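Local coordinates for protein serine proteinase inhibitor A (Sagittaria sagittifolia, PDB 3E8L) that inhibits serine proteases, probably holding trypsin and chymotrypsin at the same time through two reactive sites on a beta-trefoil scaffold, at residues W130-S135 / A145-E150. The protein carries 2 engineered substitutions. Sequence-based numbering, arbitrary orientation.
Sequences WFEARS and AACSCE
Trp130 and Cys147 form an antiparallel hydrogen-bonded pair: Trp130 N donates to Cys147 O (2.9 Å), and Cys147 N returns the bond to Trp130 O. Glu132 and Ala145 repeat the pattern, with Glu132 N to Ala145 O also at 2.9 Å. Between them Phe131 and Ala146 are a non-hydrogen-bonded pair, where Phe131 CA directs a C-H at Ala145 O over 3.2 Å.

Beyond the strand end the indole is covered by Glu150 and the Cys149 backbone. With CG anti to the backbone N (chi1 -162°), Glu150 lays its extended chain over one indole face; its CG stands 3.5 Å from the centroid of the Trp130 six-membered ring, 15° off the normal, a CH-pi contact. Over the same face, Cys149 C comes within 3.3 Å of Trp130 CD1. The Glu150 carboxylate continues nearly parallel to the ring, planes 9° apart, and Ser72 hydrogen-bonds its OE1. Were Trp130 replaced by alanine, the Glu150 chain would probably lose the flat surface beneath it and the backbone at Cys149 would be less firmly packed.

These strands, 130-135 and 142-147, form a hairpin of the beta-trefoil fold of Kunitz-type inhibitors; disulfides Cys147-Cys156 and Cys149-Cys152 tie down the chain that follows.

Phe131 and Ala146 take one face of the sheet, with Phe131 CE1 meeting Ala146 CB at 3.8 Å, while Trp130, Cys147, Glu132 and Ala145 share the other. There Ala145 CB sits 3.6 Å from Arg134 CZ, over the guanidinium face, and Arg134 NE makes a salt bridge to Glu132 OE2 (3.0 Å), approaching from above the carboxylate plane. Arg84 pairs with Glu132 OE1, and Arg134 NH2 donates a hydrogen bond to Cys156 O.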
loop_
_atom_site.group_PDB
_atom_site.type_symbol
_atom_site.label_atom_id
_atom_site.label_comp_id
_atom_site.label_asym_id
_atom_site.label_seq_id
_atom_site.Cartn_x
_atom_site.Cartn_y
_atom_site.Cartn_z
ATOM N N TRP A 130 2.683 1.325 4.872
ATOM C CA TRP A 130 4.079 1.298 4.525
ATOM C C TRP A 130 4.830 0.988 5.801
ATOM O O TRP A 130 4.733 1.726 6.779
ATOM C CB TRP A 130 4.486 2.664 3.982
ATOM C CG TRP A 130 3.918 3.008 2.616
ATOM C CD1 TRP A 130 2.863 3.847 2.335
ATOM C CD2 TRP A 130 4.391 2.523 1.345
ATOM N NE1 TRP A 130 2.661 3.920 0.963
ATOM C CE2 TRP A 130 3.578 3.114 0.338
ATOM C CE3 TRP A 130 5.422 1.646 0.961
ATOM C CZ2 TRP A 130 3.769 2.858 -1.019
ATOM C CZ3 TRP A 130 5.614 1.402 -0.390
ATOM C CH2 TRP A 130 4.791 2.002 -1.368
ATOM N N PHE A 131 5.571 -0.113 5.805
ATOM C CA PHE A 131 6.267 -0.527 7.004
ATOM C C PHE A 131 7.774 -0.365 6.905
ATOM O O PHE A 131 8.378 -0.512 5.838
ATOM C CB PHE A 131 5.841 -1.934 7.401
ATOM C CG PHE A 131 4.375 -2.034 7.668
ATOM C CD1 PHE A 131 3.891 -2.035 8.975
ATOM C CD2 PHE A 131 3.466 -2.093 6.617
ATOM C CE1 PHE A 131 2.516 -2.115 9.233
ATOM C CE2 PHE A 131 2.101 -2.173 6.868
ATOM C CZ PHE A 131 1.634 -2.176 8.178
ATOM N N GLU A 132 8.358 -0.057 8.054
ATOM C CA GLU A 132 9.713 0.412 8.173
ATOM C C GLU A 132 10.388 -0.542 9.138
ATOM O O GLU A 132 9.819 -0.850 10.187
ATOM C CB GLU A 132 9.649 1.821 8.773
ATOM C CG GLU A 132 10.959 2.576 8.904
ATOM C CD GLU A 132 10.761 4.001 9.398
ATOM O OE1 GLU A 132 9.788 4.654 8.979
ATOM O OE2 GLU A 132 11.580 4.484 10.201
ATOM N N ALA A 133 11.566 -1.047 8.780
ATOM C CA ALA A 133 12.382 -1.784 9.745
ATOM C C ALA A 133 13.305 -0.772 10.393
ATOM O O ALA A 133 14.008 -0.016 9.701
ATOM C CB ALA A 133 13.188 -2.874 9.071
ATOM N N ARG A 134 13.290 -0.731 11.715
ATOM C CA ARG A 134 14.156 0.171 12.454
ATOM C C ARG A 134 15.156 -0.661 13.232
ATOM O O ARG A 134 14.832 -1.770 13.681
ATOM C CB ARG A 134 13.338 1.037 13.414
ATOM C CG ARG A 134 12.669 2.206 12.761
ATOM C CD ARG A 134 11.941 3.030 13.794
ATOM N NE ARG A 134 11.101 4.049 13.164
ATOM C CZ ARG A 134 10.100 4.678 13.765
ATOM N NH1 ARG A 134 9.787 4.406 15.021
ATOM N NH2 ARG A 134 9.412 5.589 13.098
ATOM N N SER A 135 16.360 -0.122 13.406
ATOM C CA SER A 135 17.432 -0.851 14.077
ATOM C C SER A 135 17.216 -1.010 15.584
ATOM O O SER A 135 16.466 -0.256 16.221
ATOM C CB SER A 135 18.776 -0.188 13.804
ATOM O OG SER A 135 18.835 1.058 14.472
ATOM N N ALA A 145 7.783 -0.257 12.196
ATOM C CA ALA A 145 7.011 0.981 12.300
ATOM C C ALA A 145 6.045 1.074 11.126
ATOM O O ALA A 145 6.295 0.538 10.049
ATOM C CB ALA A 145 7.925 2.181 12.345
ATOM N N ALA A 146 4.920 1.728 11.352
ATOM C CA ALA A 146 3.823 1.727 10.391
ATOM C C ALA A 146 3.611 3.144 9.893
ATOM O O ALA A 146 3.406 4.041 10.696
ATOM C CB ALA A 146 2.552 1.182 11.034
ATOM N N CYS A 147 3.675 3.340 8.578
ATOM C CA CYS A 147 3.568 4.680 7.966
ATOM C C CYS A 147 2.445 4.764 6.963
ATOM O O CYS A 147 2.062 3.767 6.355
ATOM C CB CYS A 147 4.837 5.024 7.217
ATOM S SG CYS A 147 6.326 4.784 8.142
ATOM N N SER A 148 1.953 5.973 6.740
ATOM C CA SER A 148 0.862 6.150 5.787
ATOM C C SER A 148 1.381 6.752 4.469
ATOM O O SER A 148 0.615 7.281 3.658
ATOM C CB SER A 148 -0.229 7.014 6.422
ATOM O OG SER A 148 0.344 8.192 7.036
ATOM N N CYS A 149 2.690 6.639 4.258
ATOM C CA CYS A 149 3.358 7.286 3.148
ATOM C C CYS A 149 4.650 6.548 2.898
ATOM O O CYS A 149 5.265 6.037 3.844
ATOM C CB CYS A 149 3.657 8.746 3.494
ATOM S SG CYS A 149 5.203 9.005 4.449
ATOM N N GLU A 150 5.071 6.492 1.636
ATOM C CA GLU A 150 6.325 5.838 1.286
ATOM C C GLU A 150 7.561 6.702 1.578
ATOM O O GLU A 150 8.492 6.239 2.241
ATOM C CB GLU A 150 6.343 5.400 -0.183
ATOM C CG GLU A 150 7.435 4.343 -0.474
ATOM C CD GLU A 150 7.604 3.979 -1.957
ATOM O OE1 GLU A 150 6.763 4.367 -2.811
ATOM O OE2 GLU A 150 8.606 3.306 -2.266
#